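PDB 6LAD: Amuc_1100 from Akkermansia muciniphila, which is an outer-membrane protein without an established molecular role, probably related to type II secretion components and linked to toll-like receptor 2. Local coordinates for residues L43-K48 against H276-K281; K58-S63 against G196-L201; T72-E77 against Q111-Q116; K126-L131 against Y200-N205; P173-I178 against S271-H276. All coordinates share one frame; numbering follows the deposited sequence.

How the contacts relate
Contact 1 pairs helix 35-51 with the end of strand 266-277 and the tail after it. It spans nearly the whole modelled chain and encloses the other four. Contact 2 comes next, joining helix 58-61 to the loop before strand 201-211. Within that span, contact 3 sets helix 71-92 against the loop that precedes helix 118-136. Contact 4 follows in series and lays helix 118-136 on strand 201-211. It shares Tyr200 and Leu201 with contact 2. Contact 5 pairs strands 171-182 and 266-277, crosses contacts 2 and 4 along the chain, and shares His276 with contact 1. A salt bridge, Glu77 to Lys126, joins contacts 3 and 4.

Contact 1 of 5, residues L43-K48 against H276-K281; sequences LNRYAK and HFNQPK
Pro280 lies across one face of the Tyr46 ring. Its CD sits 3.5 Å from the centroid of that ring and 15° off the ring normal, a CH-pi contact. The ring carbon CE1 of Tyr46 meets the backbone O of Asn278 at 3.3 Å, at the ring edge. CG of Tyr46 is anti to the backbone N (chi1 168°), which carries the ring from helix 35-51 over the proline. Leu43 adds a lighter contact, CD2 to Pro280 CB at 4.2 Å.

Beside the ring, Arg45 and Asn278 approach from opposite directions. Their guanidinium and amide planes stand nearly perpendicular. Arg45 NH1 donates to Asn278 OD1 over 3.1 Å, and NH2 makes a weak bond to the same oxygen at 3.4 Å. OD1 lies in the guanidinium plane, yet NH1 sits above the plane of the amide carbonyl. The stronger partner of Arg45 is Glu42, which forms a salt bridge with its NE.

Placing an alanine at Tyr46 would probably leave Pro280 without the ring beneath it and open a gap between helix and tail.

The chemistry is mixed. An aromatic face holds a proline, while one amide oxygen takes NH1 and, weakly, NH2 of the guanidinium. Together they fasten the tail after strand 266-277 to the N-terminal helix near the surface.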
# COMPACT_ATOMS: atom_id res chain seq x y z
N LEU A 43 -10.47 -3.23 -23.62
CA LEU A 43 -9.03 -3.32 -23.82
C LEU A 43 -8.49 -2.08 -24.53
O LEU A 43 -7.42 -1.58 -24.18
CB LEU A 43 -8.67 -4.58 -24.60
CG LEU A 43 -8.89 -5.93 -23.90
CD1 LEU A 43 -8.39 -7.05 -24.77
CD2 LEU A 43 -8.28 -5.99 -22.51
N ASN A 44 -9.23 -1.54 -25.50
CA ASN A 44 -8.77 -0.30 -26.12
C ASN A 44 -8.87 0.87 -25.14
O ASN A 44 -8.02 1.77 -25.17
CB ASN A 44 -9.56 -0.02 -27.40
CG ASN A 44 -9.07 -0.86 -28.58
OD1 ASN A 44 -8.09 -0.51 -29.24
ND2 ASN A 44 -9.76 -1.96 -28.85
N ARG A 45 -9.87 0.85 -24.25
CA ARG A 45 -9.93 1.89 -23.23
C ARG A 45 -8.68 1.85 -22.35
O ARG A 45 -8.04 2.88 -22.12
CB ARG A 45 -11.18 1.72 -22.37
CG ARG A 45 -11.26 2.79 -21.31
CD ARG A 45 -12.06 2.32 -20.11
NE ARG A 45 -11.48 1.13 -19.48
CZ ARG A 45 -10.40 1.13 -18.69
NH1 ARG A 45 -9.76 2.27 -18.44
NH2 ARG A 45 -9.96 -0.00 -18.17
N TYR A 46 -8.32 0.65 -21.88
CA TYR A 46 -7.12 0.48 -21.06
C TYR A 46 -5.86 0.89 -21.82
O TYR A 46 -4.99 1.56 -21.26
CB TYR A 46 -7.01 -0.97 -20.62
CG TYR A 46 -5.70 -1.36 -20.00
CD1 TYR A 46 -5.30 -0.85 -18.78
CD2 TYR A 46 -4.86 -2.25 -20.65
CE1 TYR A 46 -4.09 -1.22 -18.21
CE2 TYR A 46 -3.65 -2.62 -20.10
CZ TYR A 46 -3.26 -2.10 -18.88
OH TYR A 46 -2.05 -2.49 -18.33
N ALA A 47 -5.76 0.51 -23.09
CA ALA A 47 -4.57 0.85 -23.85
C ALA A 47 -4.41 2.36 -23.97
O ALA A 47 -3.29 2.89 -23.84
CB ALA A 47 -4.63 0.20 -25.23
N LYS A 48 -5.50 3.08 -24.21
CA LYS A 48 -5.40 4.53 -24.22
C LYS A 48 -5.13 5.10 -22.83
O LYS A 48 -4.40 6.09 -22.70
CB LYS A 48 -6.65 5.15 -24.85
CG LYS A 48 -6.62 5.07 -26.38
CD LYS A 48 -7.76 5.83 -27.05
CE LYS A 48 -7.39 6.14 -28.50
NZ LYS A 48 -6.79 4.96 -29.20
N HIS A 276 -2.53 3.53 -7.34
CA HIS A 276 -2.84 2.30 -8.05
C HIS A 276 -3.24 2.64 -9.48
O HIS A 276 -4.22 3.36 -9.71
CB HIS A 276 -3.95 1.50 -7.36
CG HIS A 276 -4.27 0.23 -8.08
ND1 HIS A 276 -5.53 -0.06 -8.55
CD2 HIS A 276 -3.47 -0.79 -8.48
CE1 HIS A 276 -5.50 -1.22 -9.18
NE2 HIS A 276 -4.26 -1.68 -9.16
N PHE A 277 -2.49 2.11 -10.44
CA PHE A 277 -2.73 2.38 -11.85
C PHE A 277 -3.84 1.50 -12.40
O PHE A 277 -3.94 0.32 -12.06
CB PHE A 277 -1.43 2.20 -12.62
CG PHE A 277 -0.39 3.21 -12.24
CD1 PHE A 277 -0.35 4.45 -12.85
CD2 PHE A 277 0.53 2.94 -11.24
CE1 PHE A 277 0.59 5.40 -12.48
CE2 PHE A 277 1.49 3.89 -10.87
CZ PHE A 277 1.51 5.12 -11.49
N ASN A 278 -4.69 2.10 -13.24
CA ASN A 278 -5.95 1.48 -13.65
C ASN A 278 -5.71 0.18 -14.41
O ASN A 278 -4.79 0.07 -15.22
CB ASN A 278 -6.74 2.45 -14.53
CG ASN A 278 -7.65 1.74 -15.55
OD1 ASN A 278 -7.27 1.50 -16.70
ND2 ASN A 278 -8.88 1.43 -15.13
N GLN A 279 -6.52 -0.83 -14.09
CA GLN A 279 -6.40 -2.15 -14.69
C GLN A 279 -7.60 -2.48 -15.56
O GLN A 279 -8.72 -2.02 -15.30
CB GLN A 279 -6.22 -3.23 -13.63
CG GLN A 279 -4.99 -3.00 -12.80
CD GLN A 279 -3.76 -3.18 -13.64
OE1 GLN A 279 -3.63 -4.19 -14.35
NE2 GLN A 279 -2.87 -2.20 -13.61
N PRO A 280 -7.41 -3.30 -16.59
CA PRO A 280 -8.55 -3.81 -17.36
C PRO A 280 -9.27 -4.90 -16.59
O PRO A 280 -8.66 -5.70 -15.87
CB PRO A 280 -7.90 -4.35 -18.63
CG PRO A 280 -6.55 -4.79 -18.18
CD PRO A 280 -6.13 -3.82 -17.10
N LYS A 281 -10.59 -4.94 -16.75
CA LYS A 281 -11.43 -5.96 -16.15
C LYS A 281 -12.14 -6.76 -17.24
O LYS A 281 -12.51 -6.21 -18.29
CB LYS A 281 -12.46 -5.34 -15.19
CG LYS A 281 -11.95 -5.15 -13.76
CD LYS A 281 -10.86 -4.08 -13.69
CE LYS A 281 -10.18 -4.06 -12.32
NZ LYS A 281 -11.17 -3.82 -11.22

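Contact 2 of 5, residues K58-S63 against G196-L201; sequences KPFLAS and GMQDYL
Phe60 has its CG anti to the carbonyl carbon (chi1 -58°), and this swings the ring under Leu201. Ser63 has OG between its backbone N and carbonyl carbon (chi1 65°), which aims the hydroxyl at Asp199 O.

Leu201 CB lies over one face of the Phe60 ring, 3.9 Å from its centroid, and the two side chains cross at about a right angle. At the ring edge, Phe60 CE1 meets the backbone O of Met197 at 3.4 Å. Beside them, Pro59 CG lies 3.8 Å from Gln198 NE2, where the bent glutamine chain crosses the proline.

The polar link is the Ser63 OG bond to Asp199 O, 2.6 Å long and nearly along the C=O axis. The same hydroxyl rests over a face of the Tyr200 ring, 3.5 Å from CE1. Water 1 accepts from Ser63 N and donates to Asp199 O, so that carbonyl receives two bonds. Water 2 bridges Ser63 O and Tyr200 OH.

Phe277 of strand 266-277 packs on both Phe60 and Leu201. A short, weakly bonded helical turn, 58-61, and the residues after it pack against the loop that leads from helix 184-195 into edge strand 201-211 of the sheet.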
# COMPACT_ATOMS: atom_id res chain seq x y z
N LYS A 58 6.37 4.26 -15.94
CA LYS A 58 6.52 2.90 -16.44
C LYS A 58 6.97 1.90 -15.39
O LYS A 58 6.37 0.82 -15.29
CB LYS A 58 7.48 2.86 -17.64
CG LYS A 58 6.84 3.11 -19.00
CD LYS A 58 5.99 1.91 -19.44
CE LYS A 58 5.56 2.01 -20.91
NZ LYS A 58 4.72 3.22 -21.17
N PRO A 59 7.98 2.19 -14.55
CA PRO A 59 8.41 1.17 -13.58
C PRO A 59 7.33 0.77 -12.58
O PRO A 59 7.40 -0.34 -12.04
CB PRO A 59 9.60 1.83 -12.88
CG PRO A 59 10.04 2.89 -13.78
CD PRO A 59 8.82 3.39 -14.46
N PHE A 60 6.33 1.63 -12.34
CA PHE A 60 5.28 1.36 -11.38
C PHE A 60 4.12 0.55 -11.94
O PHE A 60 3.31 0.04 -11.15
CB PHE A 60 4.75 2.67 -10.79
CG PHE A 60 5.82 3.49 -10.14
CD1 PHE A 60 6.43 3.06 -8.98
CD2 PHE A 60 6.26 4.66 -10.73
CE1 PHE A 60 7.43 3.79 -8.40
CE2 PHE A 60 7.27 5.40 -10.16
CZ PHE A 60 7.85 4.97 -9.00
N LEU A 61 4.02 0.39 -13.26
CA LEU A 61 2.86 -0.26 -13.86
C LEU A 61 2.78 -1.75 -13.56
O LEU A 61 1.68 -2.27 -13.30
CB LEU A 61 2.90 -0.06 -15.37
CG LEU A 61 2.67 1.37 -15.84
CD1 LEU A 61 3.18 1.54 -17.24
CD2 LEU A 61 1.19 1.70 -15.75
N ALA A 62 3.91 -2.46 -13.55
CA ALA A 62 3.87 -3.92 -13.39
C ALA A 62 3.20 -4.32 -12.09
O ALA A 62 2.35 -5.23 -12.07
CB ALA A 62 5.27 -4.51 -13.47
N SER A 63 3.55 -3.66 -10.99
CA SER A 63 3.03 -4.07 -9.70
C SER A 63 1.57 -3.70 -9.51
O SER A 63 0.96 -4.15 -8.54
CB SER A 63 3.85 -3.45 -8.57
OG SER A 63 3.71 -2.04 -8.56
N GLY A 196 12.82 6.96 -3.08
CA GLY A 196 13.53 6.15 -4.06
C GLY A 196 12.86 4.88 -4.53
O GLY A 196 13.42 4.16 -5.35
N MET A 197 11.65 4.58 -4.05
CA MET A 197 11.03 3.30 -4.39
C MET A 197 10.72 3.22 -5.88
O MET A 197 10.21 4.17 -6.48
CB MET A 197 9.75 3.11 -3.57
CG MET A 197 10.01 2.81 -2.13
SD MET A 197 8.49 2.65 -1.22
CE MET A 197 7.90 1.09 -1.88
N GLN A 198 11.06 2.10 -6.49
CA GLN A 198 10.81 1.88 -7.90
C GLN A 198 9.66 0.92 -8.17
O GLN A 198 9.24 0.79 -9.32
CB GLN A 198 12.08 1.39 -8.60
CG GLN A 198 13.06 2.49 -9.06
CD GLN A 198 12.56 3.27 -10.29
OE1 GLN A 198 11.76 4.20 -10.18
NE2 GLN A 198 13.03 2.87 -11.48
N ASP A 199 9.18 0.18 -7.16
CA ASP A 199 8.15 -0.82 -7.38
C ASP A 199 6.73 -0.32 -7.11
O ASP A 199 5.80 -0.71 -7.81
CB ASP A 199 8.42 -2.06 -6.51
CG ASP A 199 8.62 -1.71 -5.04
OD1 ASP A 199 8.62 -0.49 -4.70
OD2 ASP A 199 8.76 -2.65 -4.22
N TYR A 200 6.54 0.55 -6.12
CA TYR A 200 5.23 1.11 -5.79
C TYR A 200 5.35 2.62 -5.61
O TYR A 200 6.33 3.10 -5.03
CB TYR A 200 4.67 0.51 -4.51
CG TYR A 200 4.42 -0.97 -4.61
CD1 TYR A 200 3.19 -1.44 -5.08
CD2 TYR A 200 5.40 -1.89 -4.28
CE1 TYR A 200 2.94 -2.79 -5.19
CE2 TYR A 200 5.16 -3.26 -4.39
CZ TYR A 200 3.93 -3.70 -4.84
OH TYR A 200 3.66 -5.05 -4.98
N LEU A 201 4.35 3.35 -6.06
CA LEU A 201 4.39 4.81 -6.02
C LEU A 201 3.58 5.31 -4.83
O LEU A 201 2.35 5.28 -4.86
CB LEU A 201 3.87 5.40 -7.32
CG LEU A 201 3.92 6.93 -7.37
CD1 LEU A 201 5.32 7.42 -7.09
CD2 LEU A 201 3.46 7.40 -8.73
O HOH W 1 6.17 -1.91 -10.58
O HOH W 2 1.63 -6.21 -6.62

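Contact 3 of 5, residues T72-E77 against Q111-Q116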
# COMPACT_ATOMS: atom_id res chain seq x y z
N THR A 72 -9.25 -15.95 1.56
CA THR A 72 -8.37 -16.73 2.43
C THR A 72 -6.92 -16.59 1.99
O THR A 72 -6.03 -16.41 2.83
CB THR A 72 -8.82 -18.19 2.47
OG1 THR A 72 -10.14 -18.26 3.02
CG2 THR A 72 -7.87 -19.06 3.27
N ALA A 73 -6.66 -16.66 0.69
CA ALA A 73 -5.30 -16.44 0.23
C ALA A 73 -4.80 -15.07 0.70
O ALA A 73 -3.65 -14.95 1.17
CB ALA A 73 -5.25 -16.56 -1.29
N PHE A 74 -5.66 -14.05 0.65
CA PHE A 74 -5.28 -12.74 1.16
C PHE A 74 -4.96 -12.79 2.65
O PHE A 74 -3.96 -12.22 3.09
CB PHE A 74 -6.37 -11.69 0.88
CG PHE A 74 -6.12 -10.39 1.59
CD1 PHE A 74 -5.29 -9.43 1.02
CD2 PHE A 74 -6.71 -10.13 2.81
CE1 PHE A 74 -5.05 -8.24 1.66
CE2 PHE A 74 -6.47 -8.93 3.46
CZ PHE A 74 -5.64 -7.98 2.88
N GLN A 75 -5.83 -13.42 3.44
CA GLN A 75 -5.59 -13.48 4.88
C GLN A 75 -4.27 -14.19 5.19
O GLN A 75 -3.55 -13.79 6.12
CB GLN A 75 -6.76 -14.17 5.57
CG GLN A 75 -7.82 -13.21 6.04
CD GLN A 75 -8.86 -13.87 6.91
OE1 GLN A 75 -9.34 -14.95 6.59
NE2 GLN A 75 -9.21 -13.23 8.03
N ASN A 76 -3.96 -15.25 4.45
CA ASN A 76 -2.71 -15.97 4.66
C ASN A 76 -1.51 -15.08 4.35
O ASN A 76 -0.54 -15.02 5.13
CB ASN A 76 -2.67 -17.23 3.80
CG ASN A 76 -3.72 -18.26 4.20
OD1 ASN A 76 -4.17 -18.30 5.35
ND2 ASN A 76 -4.08 -19.11 3.25
N GLU A 77 -1.55 -14.37 3.21
CA GLU A 77 -0.46 -13.47 2.86
C GLU A 77 -0.30 -12.38 3.91
O GLU A 77 0.82 -11.98 4.25
CB GLU A 77 -0.68 -12.87 1.48
CG GLU A 77 0.32 -11.77 1.13
CD GLU A 77 0.60 -11.65 -0.36
OE1 GLU A 77 1.30 -12.54 -0.92
OE2 GLU A 77 0.14 -10.65 -0.98
N GLN A 111 -11.64 -11.90 10.35
CA GLN A 111 -12.71 -11.89 9.37
C GLN A 111 -12.11 -11.70 7.98
O GLN A 111 -11.36 -10.75 7.76
CB GLN A 111 -13.71 -10.77 9.65
CG GLN A 111 -14.45 -10.89 10.98
CD GLN A 111 -15.30 -12.15 11.07
OE1 GLN A 111 -16.14 -12.42 10.20
NE2 GLN A 111 -15.09 -12.93 12.13
N ALA A 112 -12.44 -12.61 7.07
CA ALA A 112 -11.93 -12.52 5.71
C ALA A 112 -12.56 -11.34 4.97
O ALA A 112 -13.69 -10.95 5.25
CB ALA A 112 -12.22 -13.81 4.95
N PRO A 113 -11.83 -10.75 4.02
CA PRO A 113 -12.40 -9.65 3.22
C PRO A 113 -13.38 -10.19 2.18
O PRO A 113 -13.50 -11.39 1.97
CB PRO A 113 -11.17 -9.05 2.53
CG PRO A 113 -10.25 -10.23 2.37
CD PRO A 113 -10.44 -11.05 3.62
N SER A 114 -14.04 -9.25 1.51
CA SER A 114 -15.01 -9.63 0.50
C SER A 114 -14.33 -10.26 -0.71
O SER A 114 -13.15 -10.01 -0.98
CB SER A 114 -15.82 -8.42 0.05
OG SER A 114 -15.21 -7.82 -1.07
N VAL A 115 -15.07 -11.10 -1.43
CA VAL A 115 -14.51 -11.73 -2.62
C VAL A 115 -14.14 -10.69 -3.66
O VAL A 115 -13.16 -10.85 -4.39
CB VAL A 115 -15.49 -12.79 -3.18
CG1 VAL A 115 -15.13 -13.18 -4.61
CG2 VAL A 115 -15.49 -14.02 -2.31
N GLN A 116 -14.91 -9.62 -3.74
CA GLN A 116 -14.71 -8.64 -4.80
C GLN A 116 -13.47 -7.80 -4.54
O GLN A 116 -12.80 -7.37 -5.49
CB GLN A 116 -15.96 -7.76 -4.92
CG GLN A 116 -17.25 -8.52 -5.28
CD GLN A 116 -18.08 -9.00 -4.06
OE1 GLN A 116 -17.56 -9.14 -2.96
NE2 GLN A 116 -19.37 -9.23 -4.27
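Gln75 NE2 rests against the peptide of Gln111 and Ala112, 3.3 Å from Gln111 C. Its hydrogen-bond partners lie just before residues 111-116. It donates to Tyr108 O and makes a weak bond to Thr110 O. The Gln111 carbonyl oxygen is near, but its angle is too poor for a bond. On the other side of the amide, Gln75 OE1 meets Ala112 CB at 3.5 Å. The side chain is extended beyond CG, which lets the amide reach the loop.

Phe74 carries the apolar half. With chi1 at 171° the Phe74 ring swings away from its own backbone N toward the loop, and CD2 meets Pro113 CG at 3.6 Å. Pro113 CD also touches Gln75, lying 4.2 Å from its CG. Phe74 and Pro113 both pack toward Leu121 of helix 118-136.

The loop is thus held to helix 71-92 by an amide that serves carbonyls ahead of Gln111 and by an apolar pair.

Contact 4 of 5, residues K126-L131 against Y200-N205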
# COMPACT_ATOMS: atom_id res chain seq x y z
N LYS A 126 0.66 -5.72 -0.54
CA LYS A 126 2.01 -5.87 -1.06
C LYS A 126 2.75 -4.54 -1.06
O LYS A 126 3.93 -4.48 -0.67
CB LYS A 126 1.97 -6.46 -2.47
CG LYS A 126 1.60 -7.90 -2.49
CD LYS A 126 1.31 -8.37 -3.92
CE LYS A 126 1.10 -9.88 -3.97
NZ LYS A 126 -0.29 -10.22 -3.57
N ALA A 127 2.07 -3.46 -1.46
CA ALA A 127 2.71 -2.15 -1.51
C ALA A 127 3.15 -1.71 -0.12
O ALA A 127 4.31 -1.30 0.07
CB ALA A 127 1.76 -1.12 -2.11
N ILE A 128 2.24 -1.78 0.85
CA ILE A 128 2.55 -1.33 2.20
C ILE A 128 3.63 -2.20 2.82
O ILE A 128 4.48 -1.72 3.58
CB ILE A 128 1.27 -1.31 3.06
CG1 ILE A 128 0.26 -0.33 2.45
CG2 ILE A 128 1.61 -0.91 4.49
CD1 ILE A 128 -1.10 -0.41 3.08
N ASN A 129 3.63 -3.50 2.50
CA ASN A 129 4.65 -4.39 3.04
C ASN A 129 6.02 -3.96 2.54
O ASN A 129 6.97 -3.83 3.32
CB ASN A 129 4.32 -5.83 2.62
CG ASN A 129 5.34 -6.85 3.13
OD1 ASN A 129 5.65 -6.89 4.32
ND2 ASN A 129 5.89 -7.64 2.21
N SER A 130 6.12 -3.71 1.23
CA SER A 130 7.35 -3.19 0.64
C SER A 130 7.78 -1.88 1.29
O SER A 130 8.96 -1.69 1.62
CB SER A 130 7.15 -2.99 -0.86
OG SER A 130 8.29 -2.40 -1.42
N LEU A 131 6.83 -0.96 1.49
CA LEU A 131 7.17 0.35 2.05
C LEU A 131 7.69 0.23 3.48
O LEU A 131 8.73 0.81 3.83
CB LEU A 131 5.94 1.26 2.01
CG LEU A 131 6.03 2.52 2.87
CD1 LEU A 131 7.07 3.47 2.35
CD2 LEU A 131 4.68 3.17 2.95
N TYR A 200 6.54 0.55 -6.12
CA TYR A 200 5.23 1.11 -5.79
C TYR A 200 5.35 2.62 -5.61
O TYR A 200 6.33 3.10 -5.03
CB TYR A 200 4.67 0.51 -4.51
CG TYR A 200 4.42 -0.97 -4.61
CD1 TYR A 200 3.19 -1.44 -5.08
CD2 TYR A 200 5.40 -1.89 -4.28
CE1 TYR A 200 2.94 -2.79 -5.19
CE2 TYR A 200 5.16 -3.26 -4.39
CZ TYR A 200 3.93 -3.70 -4.84
OH TYR A 200 3.66 -5.05 -4.98
N LEU A 201 4.35 3.35 -6.06
CA LEU A 201 4.39 4.81 -6.02
C LEU A 201 3.58 5.31 -4.83
O LEU A 201 2.35 5.28 -4.86
CB LEU A 201 3.87 5.40 -7.32
CG LEU A 201 3.92 6.93 -7.37
CD1 LEU A 201 5.32 7.42 -7.09
CD2 LEU A 201 3.46 7.40 -8.73
N PHE A 202 4.30 5.79 -3.81
CA PHE A 202 3.73 6.49 -2.67
C PHE A 202 4.12 7.97 -2.76
O PHE A 202 5.32 8.28 -2.82
CB PHE A 202 4.27 5.94 -1.34
CG PHE A 202 3.76 4.58 -0.97
CD1 PHE A 202 2.58 4.44 -0.26
CD2 PHE A 202 4.48 3.45 -1.28
CE1 PHE A 202 2.12 3.19 0.09
CE2 PHE A 202 4.03 2.20 -0.91
CZ PHE A 202 2.85 2.08 -0.24
N THR A 203 3.14 8.88 -2.71
CA THR A 203 3.46 10.30 -2.64
C THR A 203 3.24 10.80 -1.22
O THR A 203 2.31 10.36 -0.54
CB THR A 203 2.63 11.15 -3.62
OG1 THR A 203 1.26 11.13 -3.25
CG2 THR A 203 2.74 10.65 -5.05
N VAL A 204 4.09 11.73 -0.78
CA VAL A 204 4.09 12.23 0.59
C VAL A 204 3.27 13.51 0.61
O VAL A 204 3.71 14.56 0.13
CB VAL A 204 5.51 12.48 1.09
CG1 VAL A 204 5.47 13.25 2.42
CG2 VAL A 204 6.24 11.16 1.26
N ASN A 205 2.11 13.44 1.26
CA ASN A 205 1.24 14.60 1.38
C ASN A 205 1.67 15.50 2.53
O ASN A 205 1.59 16.73 2.40
CB ASN A 205 -0.20 14.13 1.53
CG ASN A 205 -0.70 13.39 0.28
OD1 ASN A 205 -0.21 13.62 -0.84
ND2 ASN A 205 -1.66 12.49 0.48
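Helix 118-136 packs on one face of the beta sheet, and here Ala127 lies over Tyr200, just ahead of edge strand 201-211. The short helix and strand axes cross at -65°, 10.1 Å apart. Ala127 CA sits 3.5 Å from the Tyr200 ring centroid and only 6° off the normal. Its CB meets Tyr200 CD1 at 3.3 Å. Lys126 CB approaches Tyr200 OH at 3.3 Å, while its NZ forms a salt bridge with Glu77.

Phe202 turns its ring away from its own carbonyl carbon (chi1 -72°), which sets it under Leu131. Leu131 CD2 stands 3.8 Å from the ring centroid, and Ala127 O meets the edge, 3.6 Å from Phe202 CE2. An alanine instead of Tyr200 is likely to strip Ala127 of the flat surface it rests on and leave a gap beside Lys126.

Ile194 also packs on Leu131 and Phe202. This is a two-layer alpha/beta fold. Mutually parallel strands 171-182 and 201-211, joined through helix 184-195 with antiparallel strand 266-277 between them, form a split beta-alpha-beta unit.

Contact 5 of 5, residues P173-I178 against S271-H276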
# COMPACT_ATOMS: atom_id res chain seq x y z
N PRO A 173 -5.88 7.07 -6.02
CA PRO A 173 -5.11 7.10 -4.77
C PRO A 173 -5.73 6.20 -3.71
O PRO A 173 -6.94 6.00 -3.64
CB PRO A 173 -5.20 8.57 -4.35
CG PRO A 173 -6.55 8.97 -4.81
CD PRO A 173 -6.79 8.22 -6.12
N MET A 174 -4.85 5.66 -2.88
CA MET A 174 -5.21 4.83 -1.73
C MET A 174 -4.53 5.45 -0.52
O MET A 174 -3.28 5.42 -0.43
CB MET A 174 -4.79 3.38 -1.92
CG MET A 174 -5.42 2.67 -3.10
SD MET A 174 -4.87 0.94 -3.26
CE MET A 174 -5.95 0.39 -4.57
N PRO A 175 -5.25 6.04 0.42
CA PRO A 175 -4.60 6.79 1.49
C PRO A 175 -4.06 5.89 2.58
O PRO A 175 -4.57 4.81 2.83
CB PRO A 175 -5.72 7.68 2.03
CG PRO A 175 -6.92 6.89 1.80
CD PRO A 175 -6.72 6.13 0.51
N LEU A 176 -3.02 6.38 3.24
CA LEU A 176 -2.64 5.78 4.51
C LEU A 176 -1.81 6.79 5.28
O LEU A 176 -1.36 7.80 4.75
CB LEU A 176 -1.88 4.46 4.35
CG LEU A 176 -0.39 4.62 4.10
CD1 LEU A 176 0.37 3.39 4.54
CD2 LEU A 176 -0.26 4.80 2.63
N GLU A 177 -1.65 6.50 6.57
CA GLU A 177 -0.90 7.34 7.47
C GLU A 177 -0.03 6.42 8.30
O GLU A 177 -0.53 5.45 8.88
CB GLU A 177 -1.87 8.14 8.34
CG GLU A 177 -2.71 9.10 7.53
CD GLU A 177 -3.84 9.71 8.33
OE1 GLU A 177 -3.87 9.54 9.57
OE2 GLU A 177 -4.75 10.31 7.70
N ILE A 178 1.27 6.70 8.35
CA ILE A 178 2.18 5.91 9.16
C ILE A 178 2.78 6.82 10.22
O ILE A 178 2.85 8.04 10.05
CB ILE A 178 3.32 5.22 8.35
CG1 ILE A 178 4.25 6.26 7.75
CG2 ILE A 178 2.78 4.32 7.24
CD1 ILE A 178 5.10 5.67 6.66
N SER A 271 1.64 11.42 6.18
CA SER A 271 0.40 11.23 5.44
C SER A 271 0.74 11.00 3.98
O SER A 271 1.38 11.87 3.36
CB SER A 271 -0.48 12.47 5.62
OG SER A 271 -1.66 12.38 4.85
N LEU A 272 0.30 9.85 3.43
CA LEU A 272 0.70 9.38 2.10
C LEU A 272 -0.50 8.94 1.27
O LEU A 272 -1.55 8.55 1.79
CB LEU A 272 1.65 8.17 2.16
CG LEU A 272 2.95 8.10 2.96
CD1 LEU A 272 2.66 7.48 4.28
CD2 LEU A 272 3.95 7.26 2.24
N ASN A 273 -0.29 8.95 -0.05
CA ASN A 273 -1.16 8.29 -1.02
C ASN A 273 -0.35 7.26 -1.79
O ASN A 273 0.73 7.56 -2.31
CB ASN A 273 -1.81 9.21 -2.05
CG ASN A 273 -3.00 9.95 -1.52
OD1 ASN A 273 -3.16 11.14 -1.78
ND2 ASN A 273 -3.83 9.26 -0.74
N LEU A 274 -0.87 6.04 -1.82
CA LEU A 274 -0.38 5.00 -2.71
C LEU A 274 -1.12 5.14 -4.03
O LEU A 274 -2.32 5.40 -4.04
CB LEU A 274 -0.60 3.62 -2.11
CG LEU A 274 -0.46 2.47 -3.08
CD1 LEU A 274 0.99 2.39 -3.51
CD2 LEU A 274 -0.88 1.19 -2.40
N VAL A 275 -0.41 5.08 -5.14
CA VAL A 275 -1.03 5.24 -6.45
C VAL A 275 -1.28 3.87 -7.05
O VAL A 275 -0.33 3.10 -7.25
CB VAL A 275 -0.18 6.11 -7.39
CG1 VAL A 275 -0.81 6.16 -8.76
CG2 VAL A 275 -0.03 7.49 -6.82
N HIS A 276 -2.53 3.53 -7.34
CA HIS A 276 -2.84 2.30 -8.05
C HIS A 276 -3.24 2.64 -9.48
O HIS A 276 -4.22 3.36 -9.71
CB HIS A 276 -3.95 1.50 -7.36
CG HIS A 276 -4.27 0.23 -8.08
ND1 HIS A 276 -5.53 -0.06 -8.55
CD2 HIS A 276 -3.47 -0.79 -8.48
CE1 HIS A 276 -5.50 -1.22 -9.18
NE2 HIS A 276 -4.26 -1.68 -9.16
O HOH W 3 -3.28 9.99 3.89
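Leu272 and Leu176 form the apolar centre of this strand pair, with Leu176 CD2 3.9 Å from Leu272 CB. Leu176 holds CG between its backbone N and carbonyl carbon (chi1 84°), which leans the branch toward the neighbouring strand. Ile178 extends the patch, its CD1 3.9 Å from Leu272 CD1. Further along, Met174 and Leu274 lie side by side and point the same way, with Met174 SD 4.1 Å from Leu274 CD2. The extended methionine then reaches the next residue pair, where Met174 CE meets His276 CB at 3.6 Å.

Four backbone bonds run between the strands. Met174 and Leu274 make one antiparallel hydrogen-bonded pair, with Met174 N to Leu274 O at 2.8 Å. Leu176 and Leu272 make the other, with Leu176 N to Leu272 O at 3.0 Å.

The opposite face is more polar. Asn273 lies against Pro173 and Pro175, with ND2 3.4 Å from Pro175 CA, while its OD1 accepts from Asn205 ND2. Water 3 donates to Leu176 O and hydrogen-bonds with Ser271 OG.

On one flank, Ser271 and Asn273 bond through their backbones to strand 201-211; on the other, Glu177 bonds to Tyr147 of strand 142-147. Helix 118-136 covers the apolar side, with Thr120 on Met174, Phe123 and Ala127 on Leu274, and Leu135 on Ile178.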